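Local structure of catalase A (Saccharomyces cerevisiae, 1A4E) at residues F135-S140 and L282-P287; V174-V179 and V430-L435; W420-S423 and D428-Q431; S278-T283 and E409-P414. The protein breaks down hydrogen peroxide to water and oxygen at a heme iron, probably protecting cells from peroxide made by peroxisomal oxidases. All coordinates share one frame; numbering follows the deposited sequence.

Contact 1 of 4, residues F135-S140 and L282-P287; sequences FIRDPS and LTKVWP. With HEM (protoporphyrin IX containing Fe), chain I.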
loop_
_atom_site.group_PDB
_atom_site.type_symbol
_atom_site.label_atom_id
_atom_site.label_comp_id
_atom_site.label_asym_id
_atom_site.label_seq_id
_atom_site.Cartn_x
_atom_site.Cartn_y
_atom_site.Cartn_z
ATOM N N PHE B 135 15.174 -23.616 16.040
ATOM C CA PHE B 135 16.403 -23.755 15.277
ATOM C C PHE B 135 17.513 -22.763 15.572
ATOM O O PHE B 135 18.680 -23.051 15.306
ATOM C CB PHE B 135 16.083 -23.659 13.793
ATOM C CG PHE B 135 15.028 -24.637 13.292
ATOM C CD1 PHE B 135 13.672 -24.299 13.370
ATOM C CD2 PHE B 135 15.416 -25.850 12.716
ATOM C CE1 PHE B 135 12.705 -25.172 12.865
ATOM C CE2 PHE B 135 14.447 -26.718 12.213
ATOM C CZ PHE B 135 13.094 -26.377 12.287
ATOM N N ILE B 136 17.200 -21.578 16.106
ATOM C CA ILE B 136 18.209 -20.546 16.286
ATOM C C ILE B 136 18.174 -19.906 17.666
ATOM O O ILE B 136 17.179 -19.972 18.386
ATOM C CB ILE B 136 18.045 -19.412 15.207
ATOM C CG1 ILE B 136 16.630 -18.841 15.263
ATOM C CG2 ILE B 136 18.361 -19.948 13.812
ATOM C CD1 ILE B 136 16.442 -17.564 14.433
ATOM N N ARG B 137 19.295 -19.293 18.047
ATOM C CA ARG B 137 19.393 -18.509 19.270
ATOM C C ARG B 137 19.991 -17.129 18.960
ATOM O O ARG B 137 20.248 -16.322 19.855
ATOM C CB ARG B 137 20.244 -19.268 20.312
ATOM C CG ARG B 137 21.697 -19.571 19.984
ATOM C CD ARG B 137 22.280 -20.295 21.182
ATOM N NE ARG B 137 23.708 -20.504 21.032
ATOM C CZ ARG B 137 24.420 -21.323 21.814
ATOM N NH1 ARG B 137 23.876 -22.019 22.805
ATOM N NH2 ARG B 137 25.718 -21.466 21.576
ATOM N N ASP B 138 20.199 -16.841 17.666
ATOM C CA ASP B 138 20.601 -15.529 17.178
ATOM C C ASP B 138 19.496 -14.988 16.281
ATOM O O ASP B 138 19.152 -15.625 15.280
ATOM C CB ASP B 138 21.864 -15.582 16.343
ATOM C CG ASP B 138 23.116 -15.697 17.180
ATOM O OD1 ASP B 138 23.472 -14.733 17.850
ATOM O OD2 ASP B 138 23.739 -16.752 17.159
ATOM N N PRO B 139 18.908 -13.825 16.590
ATOM C CA PRO B 139 17.795 -13.252 15.832
ATOM C C PRO B 139 18.099 -12.907 14.375
ATOM O O PRO B 139 17.242 -13.018 13.496
ATOM C CB PRO B 139 17.391 -12.066 16.674
ATOM C CG PRO B 139 18.669 -11.643 17.361
ATOM C CD PRO B 139 19.280 -12.987 17.726
ATOM N N SER B 140 19.357 -12.535 14.119
ATOM C CA SER B 140 19.837 -12.177 12.789
ATOM C C SER B 140 19.870 -13.334 11.804
ATOM O O SER B 140 19.840 -13.168 10.587
ATOM C CB SER B 140 21.222 -11.599 12.914
ATOM O OG SER B 140 22.024 -12.520 13.631
ATOM N N LEU B 282 17.082 -20.508 23.548
ATOM C CA LEU B 282 15.899 -21.116 22.951
ATOM C C LEU B 282 16.079 -22.589 22.616
ATOM O O LEU B 282 15.101 -23.335 22.575
ATOM C CB LEU B 282 15.536 -20.396 21.663
ATOM C CG LEU B 282 14.118 -20.006 21.295
ATOM C CD1 LEU B 282 14.192 -19.636 19.829
ATOM C CD2 LEU B 282 13.086 -21.099 21.503
ATOM N N THR B 283 17.315 -23.034 22.356
ATOM C CA THR B 283 17.558 -24.424 21.998
ATOM C C THR B 283 17.646 -25.374 23.198
ATOM O O THR B 283 17.867 -26.571 23.034
ATOM C CB THR B 283 18.840 -24.476 21.150
ATOM O OG1 THR B 283 19.910 -24.116 22.000
ATOM C CG2 THR B 283 18.791 -23.532 19.952
ATOM N N LYS B 284 17.401 -24.887 24.418
ATOM C CA LYS B 284 17.476 -25.695 25.624
ATOM C C LYS B 284 16.136 -25.831 26.325
ATOM O O LYS B 284 15.364 -24.876 26.386
ATOM C CB LYS B 284 18.446 -25.082 26.631
ATOM C CG LYS B 284 19.880 -24.850 26.175
ATOM C CD LYS B 284 20.657 -26.142 25.971
ATOM C CE LYS B 284 22.058 -25.788 25.513
ATOM N NZ LYS B 284 22.027 -25.273 24.161
ATOM N N VAL B 285 15.849 -27.025 26.856
ATOM C CA VAL B 285 14.674 -27.252 27.682
ATOM C C VAL B 285 15.132 -27.405 29.122
ATOM O O VAL B 285 16.274 -27.760 29.410
ATOM C CB VAL B 285 13.890 -28.533 27.281
ATOM C CG1 VAL B 285 13.420 -28.337 25.861
ATOM C CG2 VAL B 285 14.727 -29.801 27.352
ATOM N N TRP B 286 14.228 -27.068 30.032
ATOM C CA TRP B 286 14.438 -27.200 31.463
ATOM C C TRP B 286 13.998 -28.598 31.888
ATOM O O TRP B 286 12.924 -29.059 31.482
ATOM C CB TRP B 286 13.609 -26.177 32.243
ATOM C CG TRP B 286 13.892 -24.697 31.991
ATOM C CD1 TRP B 286 14.911 -24.231 31.187
ATOM C CD2 TRP B 286 13.163 -23.684 32.552
ATOM N NE1 TRP B 286 14.821 -22.927 31.241
ATOM C CE2 TRP B 286 13.807 -22.552 32.032
ATOM C CE3 TRP B 286 12.070 -23.557 33.411
ATOM C CZ2 TRP B 286 13.364 -21.276 32.368
ATOM C CZ3 TRP B 286 11.626 -22.277 33.750
ATOM C CH2 TRP B 286 12.272 -21.149 33.233
ATOM N N PRO B 287 14.782 -29.314 32.702
ATOM C CA PRO B 287 14.467 -30.669 33.176
ATOM C C PRO B 287 13.225 -30.683 34.064
ATOM O O PRO B 287 13.077 -29.841 34.954
ATOM C CB PRO B 287 15.720 -31.099 33.902
ATOM C CG PRO B 287 16.790 -30.110 33.475
ATOM C CD PRO B 287 16.007 -28.819 33.319
HETATM C CHA HEM I . 4.739 -15.894 12.678
HETATM C CHB HEM I . 8.894 -13.517 12.978
HETATM C CHC HEM I . 10.612 -16.932 15.859
HETATM C CHD HEM I . 6.156 -18.677 16.349
HETATM C C1A HEM I . 5.781 -15.035 12.381
HETATM C C2A HEM I . 5.637 -13.837 11.577
HETATM C C3A HEM I . 6.778 -13.121 11.732
HETATM C C4A HEM I . 7.630 -13.899 12.598
HETATM C CMA HEM I . 7.096 -11.738 11.185
HETATM C CAA HEM I . 4.408 -13.429 10.785
HETATM C CBA HEM I . 3.654 -12.372 11.560
HETATM C CGA HEM I . 2.410 -11.848 10.879
HETATM O O1A HEM I . 2.443 -11.477 9.708
HETATM O O2A HEM I . 1.393 -11.796 11.553
HETATM C C1B HEM I . 9.719 -14.232 13.818
HETATM C C2B HEM I . 11.083 -13.861 14.109
HETATM C C3B HEM I . 11.625 -14.887 14.848
HETATM C C4B HEM I . 10.547 -15.852 15.010
HETATM C CMB HEM I . 11.722 -12.565 13.619
HETATM C CAB HEM I . 12.916 -15.056 15.362
HETATM C CBB HEM I . 13.985 -14.052 15.475
HETATM C C1C HEM I . 9.539 -17.697 16.273
HETATM C C2C HEM I . 9.587 -18.606 17.394
HETATM C C3C HEM I . 8.313 -19.058 17.586
HETATM C C4C HEM I . 7.501 -18.424 16.564
HETATM C CMC HEM I . 10.840 -18.918 18.209
HETATM C CAC HEM I . 7.842 -19.900 18.583
HETATM C CBC HEM I . 7.954 -19.601 19.994
HETATM C C1D HEM I . 5.380 -18.083 15.372
HETATM C C2D HEM I . 3.988 -18.377 15.143
HETATM C C3D HEM I . 3.606 -17.616 14.095
HETATM C C4D HEM I . 4.751 -16.847 13.687
HETATM C CMD HEM I . 3.107 -19.333 15.935
HETATM C CAD HEM I . 2.243 -17.612 13.432
HETATM C CBD HEM I . 1.257 -16.629 14.021
HETATM C CGD HEM I . -0.085 -16.758 13.324
HETATM O O1D HEM I . -0.681 -17.825 13.374
HETATM O O2D HEM I . -0.542 -15.800 12.712
HETATM N NA HEM I . 7.003 -15.050 13.029
HETATM N NB HEM I . 9.386 -15.436 14.392
HETATM N NC HEM I . 8.254 -17.553 15.797
HETATM N ND HEM I . 5.842 -17.130 14.484
HETATM FE FE HEM I . 7.629 -16.321 14.394
#
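L282 lies between a backbone carbonyl and the rim of the heme: its CD1 methyl is 3.3 Å from I136 O and, on another side, 3.8 Å from the heme methyl CMC. The leucine's CB also approaches the same carbonyl oxygen. T283 follows with its own methyl, CG2, standing 4.2 Å from I136 O. The other loop reaches the cofactor further along, where P139 CA sits 3.9 Å from the heme vinyl carbon CBB; P139 also packs on helix 332-348, which carries the iron ligand Y341. Further from the heme the contact turns polar. R137 has CG lodged between the backbone N and the carbonyl carbon (chi1 62°), and the extended chain from CG to NE carries the guanidinium out to K284. K284 instead kinks at chi2 and chi4, which brings NZ back over its own neighbour, where it makes a weak 3.2 Å hydrogen bond to T283 OG1. The two cations end close together, R137 NH1 4.0 Å from K284 NZ. D281 OD2 forms salt bridges with both, and D428 pairs with both as well, while R137 NH2 also bonds to A421 O. No hydrogen bond links the two loops directly, so they meet through van der Waals contact of the L282 and T283 side chains with I136 O and, at the far end, through two shared carboxylates that probably offset the paired positive charges.

Contact 2 of 4, residues V174-V179 and V430-L435; sequences VAIHQV and VQARNL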
loop_
_atom_site.group_PDB
_atom_site.type_symbol
_atom_site.label_atom_id
_atom_site.label_comp_id
_atom_site.label_asym_id
_atom_site.label_seq_id
_atom_site.Cartn_x
_atom_site.Cartn_y
_atom_site.Cartn_z
ATOM N N VAL B 174 23.766 -25.495 16.520
ATOM C CA VAL B 174 22.966 -25.434 17.745
ATOM C C VAL B 174 21.485 -25.718 17.437
ATOM O O VAL B 174 20.663 -25.907 18.328
ATOM C CB VAL B 174 23.210 -24.014 18.399
ATOM C CG1 VAL B 174 22.574 -22.890 17.612
ATOM C CG2 VAL B 174 22.661 -24.037 19.808
ATOM N N ALA B 175 21.134 -25.792 16.144
ATOM C CA ALA B 175 19.814 -26.170 15.666
ATOM C C ALA B 175 19.495 -27.654 15.816
ATOM O O ALA B 175 18.334 -28.029 15.687
ATOM C CB ALA B 175 19.687 -25.827 14.195
ATOM N N ILE B 176 20.502 -28.489 16.120
ATOM C CA ILE B 176 20.389 -29.946 16.153
ATOM C C ILE B 176 19.313 -30.514 17.084
ATOM O O ILE B 176 18.659 -31.485 16.692
ATOM C CB ILE B 176 21.867 -30.460 16.447
ATOM C CG1 ILE B 176 22.114 -31.716 15.611
ATOM C CG2 ILE B 176 22.133 -30.671 17.932
ATOM C CD1 ILE B 176 21.221 -32.952 15.711
ATOM N N HIS B 177 19.047 -29.922 18.266
ATOM C CA HIS B 177 17.985 -30.387 19.160
ATOM C C HIS B 177 16.650 -30.260 18.428
ATOM O O HIS B 177 15.845 -31.194 18.425
ATOM C CB HIS B 177 18.001 -29.532 20.431
ATOM C CG HIS B 177 17.115 -29.972 21.597
ATOM N ND1 HIS B 177 16.989 -29.325 22.750
ATOM C CD2 HIS B 177 16.295 -31.071 21.650
ATOM C CE1 HIS B 177 16.130 -29.976 23.488
ATOM N NE2 HIS B 177 15.720 -31.027 22.821
ATOM N N GLN B 178 16.455 -29.117 17.751
ATOM C CA GLN B 178 15.250 -28.889 16.984
ATOM C C GLN B 178 15.159 -29.763 15.742
ATOM O O GLN B 178 14.063 -30.244 15.446
ATOM C CB GLN B 178 15.166 -27.423 16.572
ATOM C CG GLN B 178 13.930 -27.083 15.754
ATOM C CD GLN B 178 12.586 -27.440 16.353
ATOM O OE1 GLN B 178 11.640 -27.822 15.667
ATOM N NE2 GLN B 178 12.455 -27.300 17.659
ATOM N N VAL B 179 16.272 -29.999 15.024
ATOM C CA VAL B 179 16.246 -30.834 13.826
ATOM C C VAL B 179 15.845 -32.259 14.194
ATOM O O VAL B 179 15.115 -32.897 13.437
ATOM C CB VAL B 179 17.634 -30.780 13.162
ATOM C CG1 VAL B 179 17.722 -31.716 11.972
ATOM C CG2 VAL B 179 17.871 -29.364 12.659
ATOM N N VAL B 430 24.171 -32.216 23.953
ATOM C CA VAL B 430 23.704 -33.052 25.055
ATOM C C VAL B 430 22.210 -33.360 25.008
ATOM O O VAL B 430 21.829 -34.529 24.974
ATOM C CB VAL B 430 24.096 -32.350 26.396
ATOM C CG1 VAL B 430 23.390 -32.920 27.618
ATOM C CG2 VAL B 430 25.553 -32.642 26.657
ATOM N N GLN B 431 21.354 -32.331 24.969
ATOM C CA GLN B 431 19.905 -32.517 24.960
ATOM C C GLN B 431 19.345 -33.172 23.714
ATOM O O GLN B 431 18.318 -33.844 23.782
ATOM C CB GLN B 431 19.215 -31.185 25.164
ATOM C CG GLN B 431 19.497 -30.653 26.561
ATOM C CD GLN B 431 18.711 -29.411 26.920
ATOM O OE1 GLN B 431 17.939 -28.895 26.117
ATOM N NE2 GLN B 431 18.875 -28.892 28.136
ATOM N N ALA B 432 20.019 -33.008 22.571
ATOM C CA ALA B 432 19.621 -33.692 21.351
ATOM C C ALA B 432 19.811 -35.196 21.536
ATOM O O ALA B 432 18.975 -36.005 21.136
ATOM C CB ALA B 432 20.483 -33.229 20.191
ATOM N N ARG B 433 20.900 -35.553 22.227
ATOM C CA ARG B 433 21.225 -36.940 22.501
ATOM C C ARG B 433 20.303 -37.576 23.538
ATOM O O ARG B 433 19.907 -38.730 23.364
ATOM C CB ARG B 433 22.668 -37.012 22.956
ATOM C CG ARG B 433 23.208 -38.426 22.901
ATOM C CD ARG B 433 24.638 -38.422 23.374
ATOM N NE ARG B 433 25.454 -37.567 22.537
ATOM C CZ ARG B 433 26.296 -36.684 23.062
ATOM N NH1 ARG B 433 26.436 -36.530 24.381
ATOM N NH2 ARG B 433 27.011 -35.946 22.230
ATOM N N ASN B 434 19.924 -36.863 24.602
ATOM C CA ASN B 434 18.988 -37.446 25.574
ATOM C C ASN B 434 17.589 -37.541 24.960
ATOM O O ASN B 434 16.816 -38.390 25.380
ATOM C CB ASN B 434 18.930 -36.574 26.829
ATOM C CG ASN B 434 20.283 -36.443 27.528
ATOM O OD1 ASN B 434 20.857 -37.444 27.952
ATOM N ND2 ASN B 434 20.836 -35.252 27.676
ATOM N N LEU B 435 17.293 -36.717 23.935
ATOM C CA LEU B 435 16.033 -36.805 23.197
ATOM C C LEU B 435 16.052 -38.087 22.367
ATOM O O LEU B 435 15.024 -38.760 22.278
ATOM C CB LEU B 435 15.860 -35.558 22.278
ATOM C CG LEU B 435 14.626 -35.250 21.387
ATOM C CD1 LEU B 435 14.772 -35.909 20.027
ATOM C CD2 LEU B 435 13.360 -35.704 22.092
#
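The H177 imidazole and the Q431 amide stand almost at right angles, their planes 84° apart. Q431 CB lies over one face of the ring in a CH-pi contact, 4.0 Å from the centroid, and A432 N sits above that same face. From CB the glutamine runs on extended to place OE1 3.4 Å from H177 CE1. With CG anti to the backbone N (chi1 -171°), H177 swings its ring across to helix 430-440 and lets ND1 hydrogen-bond to T283 O; V285 N takes up Q431 OE1. Beside the ring, A432 CB is 3.8 Å from I176 CG2 and 3.9 Å from H177 CA. A leucine at H177 would probably leave T283 O without its side-chain donor and Q431 CB without its flat face. Helix 176-182, in the catalase family region, thus packs on helix 430-440 of the C-terminal helical region by van der Waals and CH-pi contact, while H177 ND1 and Q431 OE1 are both engaged by the backbone of loop 282-287.

Contact 3 of 4, residues W420-S423 and D428-Q431; sequences WATS and DFVQ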
loop_
_atom_site.group_PDB
_atom_site.type_symbol
_atom_site.label_atom_id
_atom_site.label_comp_id
_atom_site.label_asym_id
_atom_site.label_seq_id
_atom_site.Cartn_x
_atom_site.Cartn_y
_atom_site.Cartn_z
ATOM N N TRP B 420 26.058 -15.483 19.034
ATOM C CA TRP B 420 26.002 -16.642 19.903
ATOM C C TRP B 420 26.120 -17.941 19.102
ATOM O O TRP B 420 25.218 -18.781 19.089
ATOM C CB TRP B 420 24.675 -16.568 20.681
ATOM C CG TRP B 420 24.614 -17.274 22.031
ATOM C CD1 TRP B 420 25.697 -17.908 22.590
ATOM C CD2 TRP B 420 23.507 -17.332 22.835
ATOM N NE1 TRP B 420 25.282 -18.362 23.743
ATOM C CE2 TRP B 420 23.996 -18.047 23.937
ATOM C CE3 TRP B 420 22.185 -16.895 22.811
ATOM C CZ2 TRP B 420 23.172 -18.335 25.025
ATOM C CZ3 TRP B 420 21.361 -17.183 23.900
ATOM C CH2 TRP B 420 21.849 -17.896 24.997
ATOM N N ALA B 421 27.258 -18.125 18.427
ATOM C CA ALA B 421 27.554 -19.310 17.632
ATOM C C ALA B 421 27.542 -20.594 18.452
ATOM O O ALA B 421 27.586 -20.513 19.681
ATOM C CB ALA B 421 28.916 -19.121 17.019
ATOM N N THR B 422 27.461 -21.779 17.837
ATOM C CA THR B 422 27.517 -23.051 18.564
ATOM C C THR B 422 28.726 -23.068 19.498
ATOM O O THR B 422 29.864 -22.808 19.098
ATOM C CB THR B 422 27.652 -24.262 17.605
ATOM O OG1 THR B 422 26.668 -24.074 16.602
ATOM C CG2 THR B 422 27.446 -25.623 18.279
ATOM N N SER B 423 28.418 -23.268 20.780
ATOM C CA SER B 423 29.412 -23.346 21.841
ATOM C C SER B 423 30.360 -24.522 21.647
ATOM O O SER B 423 29.926 -25.571 21.166
ATOM C CB SER B 423 28.729 -23.493 23.196
ATOM O OG SER B 423 27.902 -22.381 23.502
ATOM N N ASP B 428 25.733 -28.029 23.523
ATOM C CA ASP B 428 24.666 -27.850 22.550
ATOM C C ASP B 428 24.277 -29.113 21.806
ATOM O O ASP B 428 23.452 -29.075 20.895
ATOM C CB ASP B 428 25.071 -26.781 21.547
ATOM C CG ASP B 428 25.307 -25.403 22.163
ATOM O OD1 ASP B 428 24.740 -25.084 23.206
ATOM O OD2 ASP B 428 26.065 -24.631 21.590
ATOM N N PHE B 429 24.863 -30.251 22.194
ATOM C CA PHE B 429 24.520 -31.544 21.625
ATOM C C PHE B 429 23.950 -32.498 22.661
ATOM O O PHE B 429 23.273 -33.458 22.295
ATOM C CB PHE B 429 25.751 -32.183 20.978
ATOM C CG PHE B 429 26.098 -31.544 19.640
ATOM C CD1 PHE B 429 26.847 -30.365 19.593
ATOM C CD2 PHE B 429 25.633 -32.124 18.454
ATOM C CE1 PHE B 429 27.116 -29.764 18.363
ATOM C CE2 PHE B 429 25.910 -31.516 17.227
ATOM C CZ PHE B 429 26.651 -30.338 17.182
ATOM N N VAL B 430 24.171 -32.216 23.953
ATOM C CA VAL B 430 23.704 -33.052 25.055
ATOM C C VAL B 430 22.210 -33.360 25.008
ATOM O O VAL B 430 21.829 -34.529 24.974
ATOM C CB VAL B 430 24.096 -32.350 26.396
ATOM C CG1 VAL B 430 23.390 -32.920 27.618
ATOM C CG2 VAL B 430 25.553 -32.642 26.657
ATOM N N GLN B 431 21.354 -32.331 24.969
ATOM C CA GLN B 431 19.905 -32.517 24.960
ATOM C C GLN B 431 19.345 -33.172 23.714
ATOM O O GLN B 431 18.318 -33.844 23.782
ATOM C CB GLN B 431 19.215 -31.185 25.164
ATOM C CG GLN B 431 19.497 -30.653 26.561
ATOM C CD GLN B 431 18.711 -29.411 26.920
ATOM O OE1 GLN B 431 17.939 -28.895 26.117
ATOM N NE2 GLN B 431 18.875 -28.892 28.136
HETATM O O HOH W 1 28.345 -27.664 21.988
HETATM O O HOH W 2 25.625 -23.032 25.258
#
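S423 and D428 are tied by one direct hydrogen bond, from S423 N to D428 OD2, at 2.8 Å and 145°, with the N-H meeting the oxygen nearly along its C-O axis. S423 CB lies beside the amide, 3.3 Å from D428 OD2. Two waters extend the link. One donates to S423 O at 2.7 Å and accepts from D428 N; the other donates to D428 OD1 at 3.0 Å and also bonds S423 OG, a hydroxyl further engaged by R137 NH2. Charge adds to this, because OD1 of D428 forms a salt bridge with K284 and OD2 one with R137, giving the carboxylate oxygens two polar partners each. T422 adds van der Waals contacts: its CG2 methyl, anti to the backbone N, lies 3.7 Å from D428 OD2 and, as the apolar part, 4.2 Å from F429 CE1, coming at the ring obliquely. Its OG1 is hydrogen-bonded elsewhere, to P170 O. With a valine in place of D428, the S423 amide would be likely to lose its acceptor, and R137 and K284 a shared counter-charge. The whole is a short loop closed by a side-chain-to-backbone bond and bridging waters, at the turn where strand 411-418 gives way to helix 430-440, the first of the C-terminal helices of the heme-catalase fold.

Contact 4 of 4, residues S278-T283 and E409-P414; sequences SVFDLT and EVWNGP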
loop_
_atom_site.group_PDB
_atom_site.type_symbol
_atom_site.label_atom_id
_atom_site.label_comp_id
_atom_site.label_asym_id
_atom_site.label_seq_id
_atom_site.Cartn_x
_atom_site.Cartn_y
_atom_site.Cartn_z
ATOM N N SER B 278 22.037 -21.551 29.598
ATOM C CA SER B 278 21.357 -20.280 29.788
ATOM C C SER B 278 19.832 -20.388 29.711
ATOM O O SER B 278 19.280 -21.158 28.916
ATOM C CB SER B 278 21.892 -19.303 28.728
ATOM O OG SER B 278 21.495 -17.956 28.947
ATOM N N VAL B 279 19.137 -19.634 30.581
ATOM C CA VAL B 279 17.679 -19.530 30.506
ATOM C C VAL B 279 17.254 -18.714 29.288
ATOM O O VAL B 279 16.096 -18.755 28.887
ATOM C CB VAL B 279 17.031 -18.847 31.755
ATOM C CG1 VAL B 279 17.010 -19.877 32.867
ATOM C CG2 VAL B 279 17.762 -17.568 32.175
ATOM N N PHE B 280 18.197 -17.967 28.702
ATOM C CA PHE B 280 17.973 -17.155 27.521
ATOM C C PHE B 280 18.244 -17.916 26.228
ATOM O O PHE B 280 18.226 -17.325 25.144
ATOM C CB PHE B 280 18.877 -15.923 27.594
ATOM C CG PHE B 280 18.725 -15.149 28.892
ATOM C CD1 PHE B 280 17.455 -14.884 29.420
ATOM C CD2 PHE B 280 19.873 -14.719 29.563
ATOM C CE1 PHE B 280 17.335 -14.182 30.625
ATOM C CE2 PHE B 280 19.741 -14.019 30.765
ATOM C CZ PHE B 280 18.477 -13.752 31.299
ATOM N N ASP B 281 18.514 -19.226 26.312
ATOM C CA ASP B 281 18.778 -20.016 25.130
ATOM C C ASP B 281 17.560 -20.832 24.751
ATOM O O ASP B 281 17.132 -21.743 25.458
ATOM C CB ASP B 281 19.958 -20.943 25.384
ATOM C CG ASP B 281 20.484 -21.729 24.179
ATOM O OD1 ASP B 281 19.930 -21.661 23.084
ATOM O OD2 ASP B 281 21.480 -22.424 24.335
ATOM N N LEU B 282 17.082 -20.508 23.548
ATOM C CA LEU B 282 15.899 -21.116 22.951
ATOM C C LEU B 282 16.079 -22.589 22.616
ATOM O O LEU B 282 15.101 -23.335 22.575
ATOM C CB LEU B 282 15.536 -20.396 21.663
ATOM C CG LEU B 282 14.118 -20.006 21.295
ATOM C CD1 LEU B 282 14.192 -19.636 19.829
ATOM C CD2 LEU B 282 13.086 -21.099 21.503
ATOM N N THR B 283 17.315 -23.034 22.356
ATOM C CA THR B 283 17.558 -24.424 21.998
ATOM C C THR B 283 17.646 -25.374 23.198
ATOM O O THR B 283 17.867 -26.571 23.034
ATOM C CB THR B 283 18.840 -24.476 21.150
ATOM O OG1 THR B 283 19.910 -24.116 22.000
ATOM C CG2 THR B 283 18.791 -23.532 19.952
ATOM N N GLU B 409 16.527 -8.239 36.682
ATOM C CA GLU B 409 17.982 -8.244 36.556
ATOM C C GLU B 409 18.652 -6.887 36.399
ATOM O O GLU B 409 18.056 -5.918 35.926
ATOM C CB GLU B 409 18.433 -9.065 35.365
ATOM C CG GLU B 409 17.832 -10.458 35.225
ATOM C CD GLU B 409 16.599 -10.568 34.318
ATOM O OE1 GLU B 409 15.781 -9.649 34.221
ATOM O OE2 GLU B 409 16.455 -11.608 33.693
ATOM N N VAL B 410 19.906 -6.833 36.856
ATOM C CA VAL B 410 20.759 -5.674 36.668
ATOM C C VAL B 410 21.764 -6.150 35.630
ATOM O O VAL B 410 22.360 -7.227 35.727
ATOM C CB VAL B 410 21.468 -5.271 37.992
ATOM C CG1 VAL B 410 22.436 -4.103 37.792
ATOM C CG2 VAL B 410 20.396 -4.828 38.979
ATOM N N TRP B 411 21.896 -5.344 34.581
ATOM C CA TRP B 411 22.786 -5.668 33.483
ATOM C C TRP B 411 24.039 -4.813 33.575
ATOM O O TRP B 411 24.011 -3.682 34.071
ATOM C CB TRP B 411 22.058 -5.420 32.150
ATOM C CG TRP B 411 20.732 -6.166 32.049
ATOM C CD1 TRP B 411 19.540 -5.498 32.180
ATOM C CD2 TRP B 411 20.568 -7.517 31.872
ATOM N NE1 TRP B 411 18.617 -6.423 32.090
ATOM C CE2 TRP B 411 19.171 -7.635 31.908
ATOM C CE3 TRP B 411 21.370 -8.644 31.690
ATOM C CZ2 TRP B 411 18.559 -8.880 31.762
ATOM C CZ3 TRP B 411 20.755 -9.889 31.546
ATOM C CH2 TRP B 411 19.363 -10.008 31.581
ATOM N N ASN B 412 25.156 -5.383 33.119
ATOM C CA ASN B 412 26.424 -4.679 33.099
ATOM C C ASN B 412 27.117 -5.013 31.797
ATOM O O ASN B 412 26.971 -6.114 31.267
ATOM C CB ASN B 412 27.314 -5.109 34.264
ATOM C CG ASN B 412 28.587 -4.279 34.330
ATOM O OD1 ASN B 412 29.645 -4.674 33.834
ATOM N ND2 ASN B 412 28.527 -3.079 34.910
ATOM N N GLY B 413 27.845 -4.045 31.239
ATOM C CA GLY B 413 28.584 -4.305 30.019
ATOM C C GLY B 413 28.437 -3.184 29.017
ATOM O O GLY B 413 27.483 -2.415 29.098
ATOM N N PRO B 414 29.353 -3.047 28.052
ATOM C CA PRO B 414 29.198 -2.158 26.903
ATOM C C PRO B 414 28.182 -2.692 25.897
ATOM O O PRO B 414 27.592 -3.753 26.104
ATOM C CB PRO B 414 30.611 -2.049 26.362
ATOM C CG PRO B 414 31.161 -3.430 26.603
ATOM C CD PRO B 414 30.633 -3.755 27.996
#
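F280, E409 and W411 each have CG anti to the carbonyl carbon, F280 at a chi1 of -53°, and F280 comes at the other two from the opposite direction. E409 then bends at chi2 (95°), which carries its carboxylate toward the phenyl group. The meeting point is F280 CZ. It lies 3.8 Å from E409 OE2, the oxygen standing at the edge of the phenyl ring near its plane, with ring and carboxylate tilted 46° to each other. The same CZ sits 3.9 Å from W411 CH2, in the plane of the indole at its rim; seen from the phenyl ring, the tryptophan approaches obliquely. E409 CB rests 3.6 Å above one face of the indole. F280 sits in a type I turn from S278 to D281, followed by an Asx turn in which D281 OD1 receives T283 N at 3.0 Å and T283 OG1 at 2.7 Å, both from one face of the carboxylate. Other subunits close in here: W411 to G413 form an antiparallel ladder with a strand of the third subunit, and F280 packs on H28 of the second. K204 NZ forms a salt bridge with E409 OE1 and Y214 OH hydrogen-bonds OE2, which probably fixes the carboxylate. Its oxygen faces the phenyl's C-H rim, the slightly positive part of the ring, an arrangement likely to be mildly attractive.

In the fold
Contacts 1, 2 and 3 cluster, their centres 9 to 10 Å apart, whereas contact 4 lies about 13 Å from contact 1, 16 Å from contact 3 and 21 Å from contact 2. Along the chain come 135-140, 174-179, the overlapping 278-283 and 282-287, then 409-414, 420-423 and finally 428-435. Contacts 1 and 4 share L282 and T283; contacts 2 and 3 share V430 and Q431 on helix 430-440. W420 bridges contacts 3 and 4, its CZ3 3.4 Å from F280 O. Loop 278-287 belongs to contacts 1 and 4 and is touched by 2 and 3; it links the heme's edge to the C-terminal helices and, through strand 411-418, to the tetramer's subunit interfaces.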